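Local coordinates for protein possible metal-dependent hydrolase (Veillonella parvula, PDB 3RPC) that is probably a metal-dependent hydrolase of the metallo-beta-lactamase superfamily, holding zinc ions in a histidine- and aspartate-lined site, at residues A[9-14]-A[48-53]; A[225-230]-A[235-240]. One frame throughout, in Å; residues are numbered along the deposited sequence.

Contact 1. Residues A[9-14]-A[48-53]; sequences HIRNAT and RMPMVD
Arg11, at the end of strand 6-11, reaches across to the irregular loop 48-53, and the backbones stay well apart. The nearest pair of CA atoms, those of Arg11 and Val52, are 8.4 Å apart. The strand ends in a type II' turn from Arg11 to Thr14. A classic beta bulge closes the same turn: Ile10 N and Arg11 N both bond to Thr14 O. On the other side, the peptide bond before Pro50 is cis.

The Arg11 side chain carries the contact. It leaves the backbone with CG anti to N (chi1 -172°) and bends at chi3 (61°), which brings the guanidinium over Pro50. Arg11 NH1 donates to Val52 O at 2.8 Å. The oxygen is used on a lone pair, in the carbonyl plane, but the N-H is bent to 137° and the oxygen lies somewhat out of the guanidinium plane. Pro50 CG packs over one face of this group, near its rim, 3.4 Å from Arg11 NH1. Farther back, Arg11 CD touches Val52 CG2 at 3.8 Å as the two side chains run past each other in opposite directions.

Other bonds hold the guanidinium in place. Arg11 NH2 donates to the carbonyls of Phe29 and Ala31, and the Phe29 ring makes a cation-pi contact. Asp53 turns its carboxylate to Lys33 N. The contact thus ties strand 6-11, between strands 14-19 and 261-263 in its sheet, to the long loop joining strand 22-26 to helix 58-62.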
loop_
_atom_site.group_PDB
_atom_site.type_symbol
_atom_site.label_atom_id
_atom_site.label_comp_id
_atom_site.label_asym_id
_atom_site.label_seq_id
_atom_site.Cartn_x
_atom_site.Cartn_y
_atom_site.Cartn_z
ATOM N N HIS A 9 -0.142 26.721 7.483
ATOM C CA HIS A 9 -1.301 26.209 6.790
ATOM C C HIS A 9 -1.825 27.235 5.797
ATOM O O HIS A 9 -1.854 28.422 6.107
ATOM C CB HIS A 9 -2.423 25.806 7.737
ATOM C CG HIS A 9 -3.471 25.021 7.036
ATOM N ND1 HIS A 9 -3.156 23.909 6.287
ATOM C CD2 HIS A 9 -4.802 25.220 6.886
ATOM C CE1 HIS A 9 -4.254 23.435 5.731
ATOM N NE2 HIS A 9 -5.265 24.211 6.078
ATOM N N ILE A 10 -2.220 26.791 4.605
ATOM C CA ILE A 10 -2.760 27.717 3.600
ATOM C C ILE A 10 -4.279 27.549 3.472
ATOM O O ILE A 10 -5.040 28.432 3.867
ATOM C CB ILE A 10 -2.048 27.592 2.234
ATOM C CG1 ILE A 10 -0.545 27.854 2.390
ATOM C CG2 ILE A 10 -2.651 28.569 1.216
ATOM C CD1 ILE A 10 -0.203 29.227 2.932
ATOM N N ARG A 11 -4.726 26.406 2.960
ATOM C CA ARG A 11 -6.161 26.197 2.759
ATOM C C ARG A 11 -6.388 24.753 2.341
ATOM O O ARG A 11 -5.696 24.263 1.476
ATOM C CB ARG A 11 -6.705 27.150 1.683
ATOM C CG ARG A 11 -8.243 27.107 1.568
ATOM C CD ARG A 11 -8.757 27.984 0.415
ATOM N NE ARG A 11 -8.229 27.537 -0.869
ATOM C CZ ARG A 11 -8.420 28.172 -2.023
ATOM N NH1 ARG A 11 -9.147 29.284 -2.067
ATOM N NH2 ARG A 11 -7.885 27.692 -3.143
ATOM N N ASN A 12 -7.378 24.102 2.955
ATOM C CA ASN A 12 -7.649 22.672 2.728
ATOM C C ASN A 12 -6.430 21.815 3.100
ATOM O O ASN A 12 -6.045 21.783 4.267
ATOM C CB ASN A 12 -8.118 22.399 1.294
ATOM C CG ASN A 12 -8.854 21.067 1.161
ATOM O OD1 ASN A 12 -9.692 20.720 2.005
ATOM N ND2 ASN A 12 -8.559 20.325 0.106
ATOM N N ALA A 13 -5.812 21.156 2.121
ATOM C CA ALA A 13 -4.590 20.387 2.376
ATOM C C ALA A 13 -3.336 21.129 1.906
ATOM O O ALA A 13 -2.234 20.592 1.962
ATOM C CB ALA A 13 -4.662 19.009 1.701
ATOM N N THR A 14 -3.506 22.366 1.451
ATOM C CA THR A 14 -2.379 23.143 0.951
ATOM C C THR A 14 -1.669 23.803 2.121
ATOM O O THR A 14 -2.299 24.451 2.948
ATOM C CB THR A 14 -2.842 24.235 -0.034
ATOM O OG1 THR A 14 -3.593 23.640 -1.096
ATOM C CG2 THR A 14 -1.648 25.004 -0.621
ATOM N N ARG A 48 -20.564 25.384 -3.812
ATOM C CA ARG A 48 -19.403 25.626 -4.664
ATOM C C ARG A 48 -18.115 25.612 -3.841
ATOM O O ARG A 48 -18.146 25.741 -2.619
ATOM C CB ARG A 48 -19.566 26.955 -5.414
ATOM C CG ARG A 48 -20.779 26.967 -6.352
ATOM C CD ARG A 48 -20.817 28.194 -7.262
ATOM N NE ARG A 48 -19.630 28.300 -8.106
ATOM C CZ ARG A 48 -19.450 27.630 -9.238
ATOM N NH1 ARG A 48 -18.333 27.804 -9.937
ATOM N NH2 ARG A 48 -20.376 26.793 -9.680
HETATM N N MSE A 49 -16.982 25.458 -4.516
HETATM C CA MSE A 49 -15.695 25.333 -3.834
HETATM C C MSE A 49 -14.586 25.947 -4.673
HETATM O O MSE A 49 -14.723 26.074 -5.895
HETATM C CB MSE A 49 -15.369 23.853 -3.569
HETATM C CG MSE A 49 -15.533 22.953 -4.775
HETATM SE SE MSE A 49 -14.869 21.141 -4.474
HETATM C CE MSE A 49 -13.014 21.448 -4.983
ATOM N N PRO A 50 -13.489 26.349 -4.022
ATOM C CA PRO A 50 -13.311 26.407 -2.568
ATOM C C PRO A 50 -14.241 27.428 -1.918
ATOM O O PRO A 50 -14.570 28.448 -2.527
ATOM C CB PRO A 50 -11.846 26.821 -2.407
ATOM C CG PRO A 50 -11.525 27.546 -3.664
ATOM C CD PRO A 50 -12.319 26.882 -4.742
HETATM N N MSE A 51 -14.665 27.169 -0.687
HETATM C CA MSE A 51 -15.658 28.032 -0.062
HETATM C C MSE A 51 -15.073 29.309 0.539
HETATM O O MSE A 51 -15.822 30.209 0.926
HETATM C CB MSE A 51 -16.461 27.268 0.989
HETATM C CG MSE A 51 -15.669 26.922 2.209
HETATM SE SE MSE A 51 -16.675 25.727 3.389
HETATM C CE MSE A 51 -17.398 24.513 2.128
ATOM N N VAL A 52 -13.744 29.397 0.597
ATOM C CA VAL A 52 -13.077 30.606 1.070
ATOM C C VAL A 52 -11.929 30.908 0.128
ATOM O O VAL A 52 -11.412 30.002 -0.520
ATOM C CB VAL A 52 -12.525 30.459 2.505
ATOM C CG1 VAL A 52 -13.664 30.221 3.485
ATOM C CG2 VAL A 52 -11.521 29.316 2.586
ATOM N N ASP A 53 -11.565 32.186 0.038
ATOM C CA ASP A 53 -10.401 32.609 -0.733
ATOM C C ASP A 53 -9.130 32.239 0.015
ATOM O O ASP A 53 -9.169 31.913 1.203
ATOM C CB ASP A 53 -10.449 34.124 -0.972
ATOM C CG ASP A 53 -11.336 34.497 -2.143
ATOM O OD1 ASP A 53 -11.082 34.001 -3.267
ATOM O OD2 ASP A 53 -12.300 35.272 -1.938
#

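Contact 2. Residues A[225-230]-A[235-240]; sequences VHMDTV and TSRKDV. With ZN (zinc ion), chain F.
Asp228 grips Arg237 at two points, one on the backbone and one on the side chain. Asp228 OD1 accepts from Arg237 N at 3.2 Å, on the syn side, somewhat out of the carboxylate plane; the bond is fairly straight (158°). Asp228 OD2 forms a salt bridge with Arg237 NH2, also at 3.2 Å. The guanidinium meets this oxygen from above the carboxylate plane, and the two planes stand 63° apart. The same OD2 lies against the aliphatic part of Arg237, 3.2 Å from CG. The stronger polar partner of Arg237 is Asp258, which pairs with its NH1.

Water extends the grip. Water 2 joins Asp228 N to Thr235 O, water 3 accepts from Arg237 NH2 and lies within reach of Asp228 O, and water 4 bridges Asp228 OD2 and Lys238 N.

Helix 237-246 starts here. Ser236 is its N-cap and forms a capping box with Asp239: Ser236 OG accepts from Asp239 N at 3.0 Å, and Asp239 OD2 accepts from Ser236 N. Asp228 OD1, bonded to Arg237 N, also meets an N-H of the first turn, which would probably steady its negative charge. Two residues before Asp228, His226 binds a zinc ion through NE2 at 2.3 Å. Asp76, His77 and Asp168 complete the protein ligands of this metal, an arrangement consistent with the superfamily's metal site.

Selenomethionine Met227 packs on the helix side. Its chain bends at chi3 (-78°), and SE comes 3.5 Å from Val240 CG2, the two side chains crossing at about a right angle. Met227 CG rests on Thr235 O. Val240 also touches Thr207 and Ile210 of helix 207-216.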
loop_
_atom_site.group_PDB
_atom_site.type_symbol
_atom_site.label_atom_id
_atom_site.label_comp_id
_atom_site.label_asym_id
_atom_site.label_seq_id
_atom_site.Cartn_x
_atom_site.Cartn_y
_atom_site.Cartn_z
ATOM N N VAL A 225 -5.959 19.248 9.309
ATOM C CA VAL A 225 -6.239 20.117 8.168
ATOM C C VAL A 225 -7.266 19.482 7.219
ATOM O O VAL A 225 -7.967 18.546 7.609
ATOM C CB VAL A 225 -4.938 20.491 7.409
ATOM C CG1 VAL A 225 -3.981 21.237 8.342
ATOM C CG2 VAL A 225 -4.265 19.250 6.827
ATOM N N HIS A 226 -7.355 19.988 5.988
ATOM C CA HIS A 226 -8.295 19.483 4.976
ATOM C C HIS A 226 -9.750 19.778 5.361
ATOM O O HIS A 226 -10.647 18.965 5.149
ATOM C CB HIS A 226 -8.069 17.977 4.712
ATOM C CG HIS A 226 -8.522 17.516 3.356
ATOM N ND1 HIS A 226 -9.827 17.622 2.930
ATOM C CD2 HIS A 226 -7.845 16.925 2.338
ATOM C CE1 HIS A 226 -9.936 17.132 1.708
ATOM N NE2 HIS A 226 -8.746 16.701 1.325
HETATM N N MSE A 227 -9.985 20.975 5.896
HETATM C CA MSE A 227 -11.320 21.344 6.349
HETATM C C MSE A 227 -11.792 22.703 5.840
HETATM O O MSE A 227 -10.990 23.533 5.397
HETATM C CB MSE A 227 -11.372 21.330 7.877
HETATM C CG MSE A 227 -11.263 19.914 8.435
HETATM SE SE MSE A 227 -11.154 19.795 10.375
HETATM C CE MSE A 227 -9.288 20.297 10.584
ATOM N N ASP A 228 -13.108 22.889 5.914
ATOM C CA ASP A 228 -13.752 24.179 5.681
ATOM C C ASP A 228 -13.415 24.767 4.306
ATOM O O ASP A 228 -13.362 25.994 4.154
ATOM C CB ASP A 228 -13.364 25.183 6.777
ATOM C CG ASP A 228 -13.739 24.724 8.189
ATOM O OD1 ASP A 228 -14.416 23.701 8.347
ATOM O OD2 ASP A 228 -13.335 25.414 9.151
ATOM N N THR A 229 -13.204 23.917 3.307
ATOM C CA THR A 229 -12.822 24.392 1.976
ATOM C C THR A 229 -13.614 23.722 0.851
ATOM O O THR A 229 -14.277 24.409 0.061
ATOM C CB THR A 229 -11.317 24.192 1.715
ATOM O OG1 THR A 229 -10.564 24.749 2.800
ATOM C CG2 THR A 229 -10.904 24.882 0.405
ATOM N N VAL A 230 -13.528 22.397 0.751
ATOM C CA VAL A 230 -14.278 21.691 -0.282
ATOM C C VAL A 230 -15.684 21.383 0.224
ATOM O O VAL A 230 -15.964 21.510 1.419
ATOM C CB VAL A 230 -13.562 20.411 -0.802
ATOM C CG1 VAL A 230 -12.232 20.773 -1.477
ATOM C CG2 VAL A 230 -13.343 19.382 0.305
ATOM N N THR A 235 -16.856 17.051 8.271
ATOM C CA THR A 235 -16.315 17.398 9.579
ATOM C C THR A 235 -15.553 18.713 9.451
ATOM O O THR A 235 -14.603 18.819 8.664
ATOM C CB THR A 235 -15.389 16.305 10.104
ATOM O OG1 THR A 235 -16.164 15.120 10.358
ATOM C CG2 THR A 235 -14.689 16.750 11.389
ATOM N N SER A 236 -15.974 19.710 10.226
ATOM C CA SER A 236 -15.448 21.071 10.144
ATOM C C SER A 236 -14.419 21.339 11.240
ATOM O O SER A 236 -14.247 20.532 12.150
ATOM C CB SER A 236 -16.602 22.055 10.323
ATOM O OG SER A 236 -17.152 21.924 11.627
ATOM N N ARG A 237 -13.731 22.475 11.177
ATOM C CA ARG A 237 -12.860 22.852 12.286
ATOM C C ARG A 237 -13.649 22.923 13.597
ATOM O O ARG A 237 -13.166 22.484 14.647
ATOM C CB ARG A 237 -12.207 24.207 12.029
ATOM C CG ARG A 237 -11.081 24.212 11.015
ATOM C CD ARG A 237 -10.463 25.598 11.058
ATOM N NE ARG A 237 -9.263 25.727 10.247
ATOM C CZ ARG A 237 -9.250 26.082 8.970
ATOM N NH1 ARG A 237 -8.085 26.164 8.350
ATOM N NH2 ARG A 237 -10.384 26.339 8.324
ATOM N N LYS A 238 -14.851 23.494 13.540
ATOM C CA LYS A 238 -15.694 23.611 14.731
ATOM C C LYS A 238 -15.936 22.221 15.317
ATOM O O LYS A 238 -15.848 22.023 16.536
ATOM C CB LYS A 238 -17.031 24.275 14.383
ATOM C CG LYS A 238 -16.965 25.776 14.177
ATOM C CD LYS A 238 -18.312 26.298 13.693
ATOM C CE LYS A 238 -18.271 27.787 13.385
ATOM N NZ LYS A 238 -19.532 28.242 12.728
ATOM N N ASP A 239 -16.220 21.254 14.444
ATOM C CA ASP A 239 -16.466 19.874 14.875
ATOM C C ASP A 239 -15.231 19.292 15.562
ATOM O O ASP A 239 -15.324 18.664 16.619
ATOM C CB ASP A 239 -16.844 18.985 13.689
ATOM C CG ASP A 239 -18.128 19.420 13.002
ATOM O OD1 ASP A 239 -18.899 20.201 13.597
ATOM O OD2 ASP A 239 -18.370 18.959 11.863
ATOM N N VAL A 240 -14.064 19.502 14.967
ATOM C CA VAL A 240 -12.852 18.942 15.542
ATOM C C VAL A 240 -12.540 19.618 16.872
ATOM O O VAL A 240 -12.133 18.956 17.830
ATOM C CB VAL A 240 -11.662 19.053 14.572
ATOM C CG1 VAL A 240 -10.354 18.737 15.297
ATOM C CG2 VAL A 240 -11.862 18.115 13.394
HETATM ZN ZN ZN F . -8.538 15.611 -0.649
HETATM O O HOH W 1 -8.485 24.921 5.387
HETATM O O HOH W 2 -14.699 20.560 6.544
HETATM O O HOH W 3 -10.797 27.132 5.317
HETATM O O HOH W 4 -15.476 25.366 11.162
HETATM O O HOH W 5 -9.142 14.800 -2.719
HETATM O O HOH W 6 -10.795 14.540 -0.075
#

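Contacts 1 and 2 follow one another along the chain, and their centres lie about 10 Å apart. Segment 225-230 touches both segments of contact 1. Asn12 O probably accepts from His226 N at 2.8 Å, which ties the turn after strand 6-11 to the backbone of a zinc ligand. Met51 N probably donates to Thr229 O at 2.9 Å, joining loop 48-53 to the same segment. Met51 CG also packs on Asp228 O. Contact 2 contains the metal ligand itself. Contact 1 stands farther back, with the Arg11 side chain about 12 Å from a zinc ion. Asn12 ND2 also bonds to the backbone of Asp76, another ligand.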